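PDB 4TX8: probable chitinase A from Chromobacterium violaceum, which probably hydrolyses chitin as a family 18 endochitinase that also carries a carbohydrate-binding module. Local coordinates for residues 214-219 against 288-293; 252-257 against 276-281; 259-264 against 321-326. One frame throughout, in Å; residues are numbered along the deposited sequence.

Contact 1 of 3, residues 214-219 against 288-293; sequences GIDLDL and VIHVQY. With CA (calcium ion), chain D.
Asp218 and Gln292 meet beside the calcium ion at the C-terminal ends of two barrel strands, where residues 214-219 bring in part of the DxxDxDxE signature of family 18. Strands 214-218 and 288-292 are not neighbours: strand 251-254 runs between them, and Asp216 and Ile289 lie 9.2 Å apart, CA to CA, so side chains alone span the gap. OD1 of Asp218 has two tasks. It binds the calcium at 2.4 Å and accepts a hydrogen bond of 3.0 Å from NE2 of Gln292. That bond is bent, 137° at the hydrogen, and the donor comes in from above the carboxylate plane, with amide and carboxylate standing nearly square to each other (88°). The extended glutamine chain lays its amide beside the ion without coordinating it. A water 2.5 Å from the calcium, with Glu220 and the carbonyl of Ala255, takes further coordination positions, and a citrate, probably from the crystallisation liquor, lies close to Asp218.

Deeper along the strands, the CG of Asp216 is anti to the backbone nitrogen (chi1 174°), which swings the carboxylate across toward His290. OD1 comes to 3.4 Å from CE1 of the imidazole, at the ring edge and near its plane. The carboxylate is held chiefly by hydroxyls: Ser253 bonds to OD1, Tyr112 and Ser180 to OD2. This pair of acidic residues, alternating along one strand and facing polar side chains from the next strand but one, is typical of the substrate-binding end of a family 18 TIM barrel.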
ATOM      1  N   GLY A 214       0.983 -13.181   5.371  1.00 25.28           N
ATOM      2  CA  GLY A 214      -0.421 -12.889   5.578  1.00 23.45           C
ATOM      3  C   GLY A 214      -1.024 -12.203   4.373  1.00 25.21           C
ATOM      4  O   GLY A 214      -0.511 -12.334   3.264  1.00 22.95           O
ATOM      5  N   ILE A 215      -2.111 -11.465   4.585  1.00 23.81           N
ATOM      6  CA  ILE A 215      -2.826 -10.860   3.470  1.00 23.71           C
ATOM      7  C   ILE A 215      -3.095  -9.371   3.654  1.00 28.15           C
ATOM      8  O   ILE A 215      -3.096  -8.849   4.772  1.00 25.44           O
ATOM      9  CB  ILE A 215      -4.179 -11.560   3.216  1.00 25.14           C
ATOM     10  CG1 ILE A 215      -5.141 -11.301   4.376  1.00 28.28           C
ATOM     11  CG2 ILE A 215      -3.983 -13.057   2.974  1.00 24.91           C
ATOM     12  CD1 ILE A 215      -6.516 -11.913   4.178  1.00 28.81           C
ATOM     13  N   ASP A 216      -3.321  -8.703   2.528  1.00 25.44           N
ATOM     14  CA  ASP A 216      -3.713  -7.302   2.492  1.00 21.81           C
ATOM     15  C   ASP A 216      -5.057  -7.188   1.790  1.00 21.83           C
ATOM     16  O   ASP A 216      -5.259  -7.786   0.735  1.00 25.64           O
ATOM     17  CB  ASP A 216      -2.656  -6.461   1.769  1.00 21.96           C
ATOM     18  CG  ASP A 216      -3.090  -5.018   1.573  1.00 24.30           C
ATOM     19  OD1 ASP A 216      -3.154  -4.275   2.573  1.00 19.84           O
ATOM     20  OD2 ASP A 216      -3.359  -4.624   0.417  1.00 22.05           O
ATOM     21  N   LEU A 217      -5.980  -6.429   2.370  1.00 21.43           N
ATOM     22  CA  LEU A 217      -7.284  -6.247   1.746  1.00 23.65           C
ATOM     23  C   LEU A 217      -7.347  -4.937   0.959  1.00 25.66           C
ATOM     24  O   LEU A 217      -7.403  -3.849   1.530  1.00 24.85           O
ATOM     25  CB  LEU A 217      -8.391  -6.287   2.798  1.00 18.17           C
ATOM     26  CG  LEU A 217      -8.390  -7.515   3.712  1.00 22.53           C
ATOM     27  CD1 LEU A 217      -9.527  -7.425   4.715  1.00 23.73           C
ATOM     28  CD2 LEU A 217      -8.479  -8.804   2.899  1.00 19.96           C
ATOM     29  N   ASP A 218      -7.331  -5.060  -0.362  1.00 26.39           N
ATOM     30  CA  ASP A 218      -7.424  -3.914  -1.256  1.00 25.95           C
ATOM     31  C   ASP A 218      -8.524  -4.202  -2.269  1.00 26.95           C
ATOM     32  O   ASP A 218      -8.357  -3.978  -3.465  1.00 27.81           O
ATOM     33  CB  ASP A 218      -6.078  -3.668  -1.948  1.00 26.31           C
ATOM     34  CG  ASP A 218      -6.046  -2.372  -2.739  1.00 29.16           C
ATOM     35  OD1 ASP A 218      -6.878  -1.484  -2.477  1.00 25.18           O
ATOM     36  OD2 ASP A 218      -5.178  -2.242  -3.625  1.00 33.40           O
ATOM     37  N   LEU A 219      -9.649  -4.713  -1.783  1.00 24.42           N
ATOM     38  CA  LEU A 219     -10.632  -5.350  -2.654  1.00 26.84           C
ATOM     39  C   LEU A 219     -12.001  -4.678  -2.687  1.00 26.43           C
ATOM     40  O   LEU A 219     -12.929  -5.196  -3.307  1.00 28.45           O
ATOM     41  CB  LEU A 219     -10.807  -6.815  -2.233  1.00 32.43           C
ATOM     42  CG  LEU A 219     -10.920  -7.131  -0.732  1.00 34.66           C
ATOM     43  CD1 LEU A 219     -12.182  -6.559  -0.095  1.00 33.55           C
ATOM     44  CD2 LEU A 219     -10.853  -8.631  -0.501  1.00 38.80           C
ATOM     45  N   VAL A 288      -1.898  -3.529  10.512  1.00 23.38           N
ATOM     46  CA  VAL A 288      -1.891  -2.112  10.161  1.00 24.17           C
ATOM     47  C   VAL A 288      -2.978  -1.792   9.138  1.00 27.12           C
ATOM     48  O   VAL A 288      -3.208  -2.550   8.199  1.00 27.04           O
ATOM     49  CB  VAL A 288      -0.508  -1.659   9.605  1.00 26.35           C
ATOM     50  CG1 VAL A 288      -0.108  -2.477   8.385  1.00 19.49           C
ATOM     51  CG2 VAL A 288      -0.516  -0.168   9.274  1.00 22.85           C
ATOM     52  N   ILE A 289      -3.676  -0.682   9.339  1.00 24.91           N
ATOM     53  CA  ILE A 289      -4.535  -0.164   8.290  1.00 22.63           C
ATOM     54  C   ILE A 289      -3.902   1.097   7.724  1.00 24.76           C
ATOM     55  O   ILE A 289      -3.552   2.016   8.461  1.00 23.98           O
ATOM     56  CB  ILE A 289      -5.970   0.133   8.781  1.00 26.32           C
ATOM     57  CG1 ILE A 289      -6.776   0.797   7.660  1.00 22.21           C
ATOM     58  CG2 ILE A 289      -5.961   0.999  10.040  1.00 25.23           C
ATOM     59  CD1 ILE A 289      -8.239   0.990   7.981  1.00 22.60           C
ATOM     60  N   HIS A 290      -3.715   1.115   6.410  1.00 25.14           N
ATOM     61  CA  HIS A 290      -3.208   2.301   5.739  1.00 24.19           C
ATOM     62  C   HIS A 290      -4.212   2.752   4.692  1.00 25.89           C
ATOM     63  O   HIS A 290      -4.218   2.269   3.555  1.00 24.47           O
ATOM     64  CB  HIS A 290      -1.834   2.042   5.118  1.00 18.36           C
ATOM     65  CG  HIS A 290      -1.633   0.636   4.644  1.00 19.11           C
ATOM     66  ND1 HIS A 290      -2.447   0.040   3.707  1.00 21.31           N
ATOM     67  CD2 HIS A 290      -0.697  -0.288   4.973  1.00 20.16           C
ATOM     68  CE1 HIS A 290      -2.026  -1.194   3.480  1.00 22.38           C
ATOM     69  NE2 HIS A 290      -0.966  -1.416   4.234  1.00 22.65           N
ATOM     70  N   VAL A 291      -5.077   3.670   5.104  1.00 23.37           N
ATOM     71  CA  VAL A 291      -6.112   4.209   4.240  1.00 22.93           C
ATOM     72  C   VAL A 291      -5.479   4.907   3.039  1.00 23.29           C
ATOM     73  O   VAL A 291      -4.435   5.547   3.152  1.00 23.45           O
ATOM     74  CB  VAL A 291      -7.031   5.175   5.025  1.00 25.72           C
ATOM     75  CG1 VAL A 291      -7.790   6.111   4.096  1.00 25.82           C
ATOM     76  CG2 VAL A 291      -7.996   4.385   5.895  1.00 21.77           C
ATOM     77  N   GLN A 292      -6.097   4.743   1.877  1.00 19.60           N
ATOM     78  CA  GLN A 292      -5.635   5.407   0.671  1.00 23.09           C
ATOM     79  C   GLN A 292      -6.155   6.840   0.645  1.00 24.21           C
ATOM     80  O   GLN A 292      -7.344   7.083   0.456  1.00 25.27           O
ATOM     81  CB  GLN A 292      -6.083   4.625  -0.571  1.00 22.22           C
ATOM     82  CG  GLN A 292      -5.472   3.221  -0.646  1.00 25.91           C
ATOM     83  CD  GLN A 292      -6.142   2.317  -1.670  1.00 33.81           C
ATOM     84  OE1 GLN A 292      -7.120   2.696  -2.308  1.00 48.17           O
ATOM     85  NE2 GLN A 292      -5.607   1.114  -1.834  1.00 29.24           N
ATOM     86  N   TYR A 293      -5.256   7.792   0.858  1.00 21.13           N
ATOM     87  CA  TYR A 293      -5.635   9.196   0.822  1.00 24.20           C
ATOM     88  C   TYR A 293      -5.380   9.776  -0.562  1.00 25.52           C
ATOM     89  O   TYR A 293      -4.747  10.823  -0.704  1.00 30.16           O
ATOM     90  CB  TYR A 293      -4.882   9.980   1.895  1.00 20.90           C
ATOM     91  CG  TYR A 293      -5.202   9.501   3.289  1.00 23.46           C
ATOM     92  CD1 TYR A 293      -6.358   9.917   3.936  1.00 23.58           C
ATOM     93  CD2 TYR A 293      -4.358   8.623   3.957  1.00 23.67           C
ATOM     94  CE1 TYR A 293      -6.664   9.472   5.213  1.00 22.49           C
ATOM     95  CE2 TYR A 293      -4.654   8.175   5.229  1.00 24.50           C
ATOM     96  CZ  TYR A 293      -5.806   8.603   5.853  1.00 23.99           C
ATOM     97  OH  TYR A 293      -6.098   8.156   7.122  1.00 27.34           O
TER
HETATM   98 CA    CA D 503      -8.550  -0.114  -1.505  1.00 48.70          CA
HETATM   99  O   HOH W   1      -9.021   0.497  -3.932  1.00 35.16           O

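Contact 2 of 3, residues 252-257 against 276-281; sequences LSMAPE and LPIIDG. With CA (calcium ion), chain D.
Met254 projects from the outer face of its barrel strand onto Ile278 and Ile279 of the helix 276-281, and this thioether-to-aliphatic packing is the dense part of the contact. The methionine chain is extended from CG to its tip (chi2 172°, chi3 -180°), long enough to cover most of the space between Met254 and Ile279, whose CA atoms are 8.4 Å apart. Its SD lies 3.9 Å from CG1 of Ile279, the two side chains crossing at a slant. The terminal CE reaches the preceding residue, 4.3 Å from CG2 of Ile278 and 4.1 Å from the carbonyl O of Ile278. Tyr275 and Leu282 also touch Met254, while Ile278 leans on Val232 and Leu235 of helix 230-246.

The far side of the helix is looser. Asp280, on the exposed side of the helix and directed away from the strand, forms a salt bridge with Arg283. Past the strand end, the segment 252-257 has a separate, polar end: the carbonyl O of Ala255 binds calcium at 2.4 Å, and OE2 of Glu257 is hydrogen-bonded to a calcium-bound water at 2.9 Å. One short segment thus presents an oily side chain to the helix and, one residue later, a ligand to the metal. Strand 251-254, helix 276-281 and strand 288-292 form a beta-alpha-beta crossover, the repeating unit of the TIM barrel.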
ATOM      1  N   LEU A 252      -2.042  -9.075   8.902  1.00 23.46           N
ATOM      2  CA  LEU A 252      -3.270  -8.581   8.291  1.00 23.57           C
ATOM      3  C   LEU A 252      -3.221  -7.073   8.095  1.00 24.83           C
ATOM      4  O   LEU A 252      -3.096  -6.319   9.057  1.00 27.31           O
ATOM      5  CB  LEU A 252      -4.490  -8.952   9.141  1.00 26.16           C
ATOM      6  CG  LEU A 252      -5.821  -8.343   8.685  1.00 26.01           C
ATOM      7  CD1 LEU A 252      -6.200  -8.822   7.285  1.00 23.00           C
ATOM      8  CD2 LEU A 252      -6.931  -8.649   9.683  1.00 23.59           C
ATOM      9  N   SER A 253      -3.321  -6.636   6.844  1.00 23.14           N
ATOM     10  CA  SER A 253      -3.410  -5.212   6.565  1.00 24.88           C
ATOM     11  C   SER A 253      -4.637  -4.890   5.726  1.00 25.73           C
ATOM     12  O   SER A 253      -5.190  -5.757   5.048  1.00 24.79           O
ATOM     13  CB  SER A 253      -2.149  -4.711   5.860  1.00 24.91           C
ATOM     14  OG  SER A 253      -1.995  -5.312   4.588  1.00 23.82           O
ATOM     15  N   MET A 254      -5.061  -3.635   5.793  1.00 21.28           N
ATOM     16  CA  MET A 254      -6.192  -3.150   5.017  1.00 22.48           C
ATOM     17  C   MET A 254      -5.818  -1.850   4.333  1.00 29.16           C
ATOM     18  O   MET A 254      -5.163  -0.995   4.930  1.00 25.19           O
ATOM     19  CB  MET A 254      -7.416  -2.927   5.903  1.00 20.39           C
ATOM     20  CG  MET A 254      -7.836  -4.129   6.726  1.00 24.31           C
ATOM     21  SD  MET A 254      -9.132  -3.663   7.886  1.00 27.00           S
ATOM     22  CE  MET A 254      -9.416  -5.238   8.712  1.00 22.98           C
ATOM     23  N   ALA A 255      -6.246  -1.693   3.087  1.00 25.52           N
ATOM     24  CA  ALA A 255      -5.988  -0.454   2.365  1.00 23.35           C
ATOM     25  C   ALA A 255      -7.248   0.117   1.722  1.00 23.37           C
ATOM     26  O   ALA A 255      -7.292   0.295   0.510  1.00 21.52           O
ATOM     27  CB  ALA A 255      -4.914  -0.679   1.306  1.00 21.68           C
ATOM     28  N   PRO A 256      -8.273   0.423   2.531  1.00 24.92           N
ATOM     29  CA  PRO A 256      -9.488   0.973   1.926  1.00 24.50           C
ATOM     30  C   PRO A 256      -9.357   2.463   1.617  1.00 25.55           C
ATOM     31  O   PRO A 256      -8.587   3.165   2.270  1.00 25.36           O
ATOM     32  CB  PRO A 256     -10.549   0.725   2.998  1.00 23.77           C
ATOM     33  CG  PRO A 256      -9.794   0.755   4.273  1.00 24.87           C
ATOM     34  CD  PRO A 256      -8.387   0.315   3.996  1.00 25.66           C
ATOM     35  N   GLU A 257     -10.097   2.926   0.617  1.00 22.75           N
ATOM     36  CA  GLU A 257     -10.152   4.343   0.285  1.00 22.47           C
ATOM     37  C   GLU A 257     -10.932   5.076   1.368  1.00 24.08           C
ATOM     38  O   GLU A 257     -11.850   4.507   1.959  1.00 21.94           O
ATOM     39  CB  GLU A 257     -10.788   4.536  -1.091  1.00 23.73           C
ATOM     40  CG  GLU A 257     -10.101   3.706  -2.165  1.00 27.87           C
ATOM     41  CD  GLU A 257     -10.808   3.747  -3.504  1.00 34.49           C
ATOM     42  OE1 GLU A 257     -11.223   4.843  -3.933  1.00 39.87           O
ATOM     43  OE2 GLU A 257     -10.947   2.674  -4.128  1.00 32.07           O
ATOM     44  N   LEU A 276     -16.173   0.250   8.197  1.00 28.59           N
ATOM     45  CA  LEU A 276     -15.975   0.408   9.639  1.00 30.86           C
ATOM     46  C   LEU A 276     -16.303  -0.849  10.468  1.00 34.44           C
ATOM     47  O   LEU A 276     -15.554  -1.181  11.387  1.00 36.28           O
ATOM     48  CB  LEU A 276     -16.783   1.608  10.152  1.00 27.43           C
ATOM     49  CG  LEU A 276     -16.367   2.976   9.592  1.00 26.48           C
ATOM     50  CD1 LEU A 276     -17.353   4.058  10.001  1.00 26.75           C
ATOM     51  CD2 LEU A 276     -14.956   3.351  10.029  1.00 24.63           C
ATOM     52  N   PRO A 277     -17.407  -1.558  10.162  1.00 33.97           N
ATOM     53  CA  PRO A 277     -17.591  -2.784  10.952  1.00 33.71           C
ATOM     54  C   PRO A 277     -16.585  -3.887  10.608  1.00 33.32           C
ATOM     55  O   PRO A 277     -16.355  -4.772  11.430  1.00 34.01           O
ATOM     56  CB  PRO A 277     -19.023  -3.219  10.609  1.00 34.53           C
ATOM     57  CG  PRO A 277     -19.353  -2.525   9.342  1.00 37.42           C
ATOM     58  CD  PRO A 277     -18.598  -1.241   9.353  1.00 33.63           C
ATOM     59  N   ILE A 278     -15.986  -3.831   9.422  1.00 30.91           N
ATOM     60  CA  ILE A 278     -14.941  -4.785   9.057  1.00 30.59           C
ATOM     61  C   ILE A 278     -13.694  -4.550   9.911  1.00 31.20           C
ATOM     62  O   ILE A 278     -13.119  -5.489  10.465  1.00 32.75           O
ATOM     63  CB  ILE A 278     -14.575  -4.689   7.562  1.00 29.52           C
ATOM     64  CG1 ILE A 278     -15.789  -5.034   6.695  1.00 31.16           C
ATOM     65  CG2 ILE A 278     -13.403  -5.608   7.233  1.00 24.70           C
ATOM     66  CD1 ILE A 278     -15.562  -4.830   5.209  1.00 28.38           C
ATOM     67  N   ILE A 279     -13.290  -3.287  10.014  1.00 30.56           N
ATOM     68  CA  ILE A 279     -12.191  -2.891  10.887  1.00 29.54           C
ATOM     69  C   ILE A 279     -12.484  -3.261  12.337  1.00 32.89           C
ATOM     70  O   ILE A 279     -11.634  -3.818  13.033  1.00 33.49           O
ATOM     71  CB  ILE A 279     -11.926  -1.375  10.811  1.00 26.95           C
ATOM     72  CG1 ILE A 279     -11.574  -0.962   9.381  1.00 24.63           C
ATOM     73  CG2 ILE A 279     -10.820  -0.975  11.779  1.00 26.08           C
ATOM     74  CD1 ILE A 279     -11.626   0.537   9.152  1.00 23.66           C
ATOM     75  N   ASP A 280     -13.695  -2.947  12.786  1.00 35.95           N
ATOM     76  CA  ASP A 280     -14.079  -3.182  14.173  1.00 38.40           C
ATOM     77  C   ASP A 280     -14.054  -4.671  14.504  1.00 38.92           C
ATOM     78  O   ASP A 280     -13.543  -5.073  15.547  1.00 43.43           O
ATOM     79  CB  ASP A 280     -15.466  -2.599  14.454  1.00 41.47           C
ATOM     80  CG  ASP A 280     -15.889  -2.776  15.899  1.00 50.40           C
ATOM     81  OD1 ASP A 280     -15.057  -2.532  16.801  1.00 50.47           O
ATOM     82  OD2 ASP A 280     -17.052  -3.167  16.132  1.00 55.11           O
ATOM     83  N   GLY A 281     -14.594  -5.485  13.602  1.00 37.06           N
ATOM     84  CA  GLY A 281     -14.630  -6.923  13.796  1.00 36.16           C
ATOM     85  C   GLY A 281     -13.264  -7.586  13.798  1.00 36.24           C
ATOM     86  O   GLY A 281     -13.093  -8.649  14.385  1.00 34.03           O
TER
HETATM   87 CA    CA D 503      -8.550  -0.114  -1.505  1.00 48.70          CA
HETATM   88  O   HOH W   1      -9.021   0.497  -3.932  1.00 35.16           O

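Contact 3 of 3, residues 259-264 against 321-326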
ATOM      1  N   PRO A 259     -13.340   7.236   1.705  1.00 23.07           N
ATOM      2  CA  PRO A 259     -14.803   7.250   1.868  1.00 22.68           C
ATOM      3  C   PRO A 259     -15.362   6.019   2.591  1.00 26.10           C
ATOM      4  O   PRO A 259     -16.390   6.127   3.261  1.00 26.16           O
ATOM      5  CB  PRO A 259     -15.314   7.295   0.425  1.00 24.28           C
ATOM      6  CG  PRO A 259     -14.233   7.973  -0.328  1.00 24.29           C
ATOM      7  CD  PRO A 259     -12.954   7.498   0.303  1.00 23.82           C
ATOM      8  N   TYR A 260     -14.692   4.876   2.464  1.00 20.74           N
ATOM      9  CA  TYR A 260     -15.145   3.645   3.110  1.00 25.69           C
ATOM     10  C   TYR A 260     -14.904   3.652   4.616  1.00 29.98           C
ATOM     11  O   TYR A 260     -15.467   2.832   5.342  1.00 27.93           O
ATOM     12  CB  TYR A 260     -14.448   2.427   2.500  1.00 25.31           C
ATOM     13  CG  TYR A 260     -14.843   2.121   1.073  1.00 28.13           C
ATOM     14  CD1 TYR A 260     -14.274   2.812   0.011  1.00 27.58           C
ATOM     15  CD2 TYR A 260     -15.776   1.132   0.788  1.00 30.49           C
ATOM     16  CE1 TYR A 260     -14.629   2.529  -1.300  1.00 29.98           C
ATOM     17  CE2 TYR A 260     -16.135   0.842  -0.513  1.00 32.84           C
ATOM     18  CZ  TYR A 260     -15.561   1.544  -1.553  1.00 33.46           C
ATOM     19  OH  TYR A 260     -15.920   1.256  -2.848  1.00 36.34           O
ATOM     20  N   VAL A 261     -14.056   4.566   5.083  1.00 24.42           N
ATOM     21  CA  VAL A 261     -13.681   4.598   6.492  1.00 23.62           C
ATOM     22  C   VAL A 261     -14.076   5.927   7.141  1.00 25.93           C
ATOM     23  O   VAL A 261     -15.158   6.037   7.717  1.00 27.73           O
ATOM     24  CB  VAL A 261     -12.170   4.347   6.669  1.00 23.43           C
ATOM     25  CG1 VAL A 261     -11.807   4.240   8.146  1.00 21.29           C
ATOM     26  CG2 VAL A 261     -11.775   3.071   5.947  1.00 22.81           C
ATOM     27  N   GLN A 262     -13.213   6.935   7.034  1.00 22.11           N
ATOM     28  CA  GLN A 262     -13.473   8.221   7.677  1.00 24.81           C
ATOM     29  C   GLN A 262     -14.702   8.912   7.091  1.00 25.79           C
ATOM     30  O   GLN A 262     -15.297   9.778   7.735  1.00 26.13           O
ATOM     31  CB  GLN A 262     -12.251   9.135   7.568  1.00 25.10           C
ATOM     32  CG  GLN A 262     -11.037   8.650   8.364  1.00 25.01           C
ATOM     33  CD  GLN A 262     -10.070   7.836   7.521  1.00 26.14           C
ATOM     34  OE1 GLN A 262     -10.437   7.318   6.467  1.00 23.59           O
ATOM     35  NE2 GLN A 262      -8.822   7.731   7.978  1.00 20.79           N
ATOM     36  N   GLY A 263     -15.089   8.522   5.879  1.00 24.35           N
ATOM     37  CA  GLY A 263     -16.306   9.029   5.266  1.00 23.02           C
ATOM     38  C   GLY A 263     -17.535   8.790   6.128  1.00 27.13           C
ATOM     39  O   GLY A 263     -18.501   9.549   6.070  1.00 29.00           O
ATOM     40  N   GLY A 264     -17.487   7.735   6.940  1.00 26.55           N
ATOM     41  CA  GLY A 264     -18.580   7.390   7.835  1.00 23.06           C
ATOM     42  C   GLY A 264     -18.930   8.477   8.833  1.00 28.43           C
ATOM     43  O   GLY A 264     -20.052   8.527   9.341  1.00 32.34           O
ATOM     44  N   LYS A 321      -5.504  10.655  12.761  1.00 29.32           N
ATOM     45  CA  LYS A 321      -6.086  10.979  14.062  1.00 32.25           C
ATOM     46  C   LYS A 321      -7.452  10.332  14.236  1.00 32.03           C
ATOM     47  O   LYS A 321      -7.743   9.768  15.286  1.00 33.46           O
ATOM     48  CB  LYS A 321      -6.213  12.491  14.252  1.00 34.62           C
ATOM     49  CG  LYS A 321      -4.941  13.170  14.712  1.00 38.89           C
ATOM     50  CD  LYS A 321      -5.155  14.663  14.887  1.00 45.31           C
ATOM     51  CE  LYS A 321      -6.201  14.949  15.950  1.00 50.70           C
ATOM     52  NZ  LYS A 321      -6.396  16.410  16.146  1.00 54.28           N
ATOM     53  N   MET A 322      -8.286  10.409  13.204  1.00 26.48           N
ATOM     54  CA  MET A 322      -9.625   9.834  13.273  1.00 29.18           C
ATOM     55  C   MET A 322      -9.579   8.339  13.581  1.00 30.91           C
ATOM     56  O   MET A 322     -10.386   7.833  14.361  1.00 32.46           O
ATOM     57  CB  MET A 322     -10.386  10.085  11.970  1.00 28.23           C
ATOM     58  CG  MET A 322     -10.739  11.548  11.746  1.00 29.58           C
ATOM     59  SD  MET A 322     -11.691  11.826  10.245  1.00 27.89           S
ATOM     60  CE  MET A 322     -13.190  10.912  10.617  1.00 24.62           C
ATOM     61  N   LEU A 323      -8.617   7.640  12.986  1.00 29.25           N
ATOM     62  CA  LEU A 323      -8.488   6.201  13.197  1.00 30.26           C
ATOM     63  C   LEU A 323      -7.958   5.872  14.589  1.00 31.00           C
ATOM     64  O   LEU A 323      -8.268   4.819  15.144  1.00 33.68           O
ATOM     65  CB  LEU A 323      -7.582   5.586  12.131  1.00 25.71           C
ATOM     66  CG  LEU A 323      -8.244   5.396  10.764  1.00 29.45           C
ATOM     67  CD1 LEU A 323      -7.214   5.048   9.707  1.00 27.01           C
ATOM     68  CD2 LEU A 323      -9.313   4.317  10.845  1.00 27.25           C
ATOM     69  N   ILE A 324      -7.169   6.777  15.157  1.00 33.53           N
ATOM     70  CA  ILE A 324      -6.579   6.540  16.472  1.00 33.68           C
ATOM     71  C   ILE A 324      -7.476   7.022  17.614  1.00 34.07           C
ATOM     72  O   ILE A 324      -7.658   6.308  18.601  1.00 36.55           O
ATOM     73  CB  ILE A 324      -5.191   7.204  16.586  1.00 30.96           C
ATOM     74  CG1 ILE A 324      -4.248   6.625  15.526  1.00 29.07           C
ATOM     75  CG2 ILE A 324      -4.610   7.005  17.981  1.00 31.38           C
ATOM     76  CD1 ILE A 324      -2.899   7.309  15.457  1.00 27.10           C
ATOM     77  N   GLU A 325      -8.041   8.220  17.486  1.00 36.62           N
ATOM     78  CA  GLU A 325      -8.894   8.764  18.547  1.00 38.08           C
ATOM     79  C   GLU A 325     -10.297   8.178  18.499  1.00 37.36           C
ATOM     80  O   GLU A 325     -10.966   8.052  19.524  1.00 39.33           O
ATOM     81  CB  GLU A 325      -9.005  10.291  18.456  1.00 41.08           C
ATOM     82  CG  GLU A 325      -7.767  11.023  17.990  1.00 47.62           C
ATOM     83  CD  GLU A 325      -6.752  11.245  19.081  1.00 57.42           C
ATOM     84  OE1 GLU A 325      -6.850  10.593  20.143  1.00 58.80           O
ATOM     85  OE2 GLU A 325      -5.848  12.081  18.867  1.00 62.90           O
ATOM     86  N   GLY A 326     -10.748   7.837  17.298  1.00 34.47           N
ATOM     87  CA  GLY A 326     -12.125   7.431  17.105  1.00 34.45           C
ATOM     88  C   GLY A 326     -12.967   8.623  16.695  1.00 35.38           C
ATOM     89  O   GLY A 326     -12.520   9.767  16.785  1.00 33.16           O
TER
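NE2 of Gln262, lying against Leu323, is gripped by two oxygens from elsewhere in the chain: the carbonyl of Gly319, one turn earlier in the helix that carries Leu323, and, more weakly, the hydroxyl of Tyr293. Across the contact the same nitrogen touches only carbon, 3.6 Å from CD1 of Leu323, so the leucine covers a buried amide whose hydrogen bonds are made to others. A bend in the glutamine at chi2 (95°) turns this amide sharply off the line of its own CB and CG. Those two carbons then serve as an apolar bed for Met322. Its SD rests 3.7 Å from CG of Gln262, and a twist at chi3 (64°) curls CE back to 3.7 Å from CB of Gln262.

In the barrel, the segment 259-264 belongs to the long loop that leaves strand 251-254 on the way to helix 276-281, and it is held here to the end of helix 313-325, one beta-alpha unit further along. Just past the helix, Gly326 takes a positive phi, while its N still bonds to the O of Met322 at 3.0 Å.

Beside the glutamine, Val261 adds an aliphatic contact. Its CG1 meets CD2 of Leu323 at 3.7 Å, the two side chains at roughly right angles. Val291 of strand 288-292 packs against Val261, Gln262 and Leu323 alike, while Lys321 heads off to the carbonyl of Lys383 and the ring of Tyr303.

Overall arrangement
All three contacts lie in one sector of the TIM barrel, their segments following in the order 214-219, 252-257, 259-264, 276-281, 288-293, 321-326. Contact 2 falls wholly within the span of contact 1, while contact 3 alternates with both. The centres of contacts 1 and 2 are about 7 Å apart, those of 2 and 3 about 11 Å, and those of 1 and 3 about 14 Å. Strand 251-254 of contact 2 fills the place between the two strands of contact 1, and both contacts supply calcium ligands. Contact 3 lies further out, joined to them largely through Val261 and Gln262. Consecutive beta-alpha units build the metal site at the C-terminal mouth and the barrel wall.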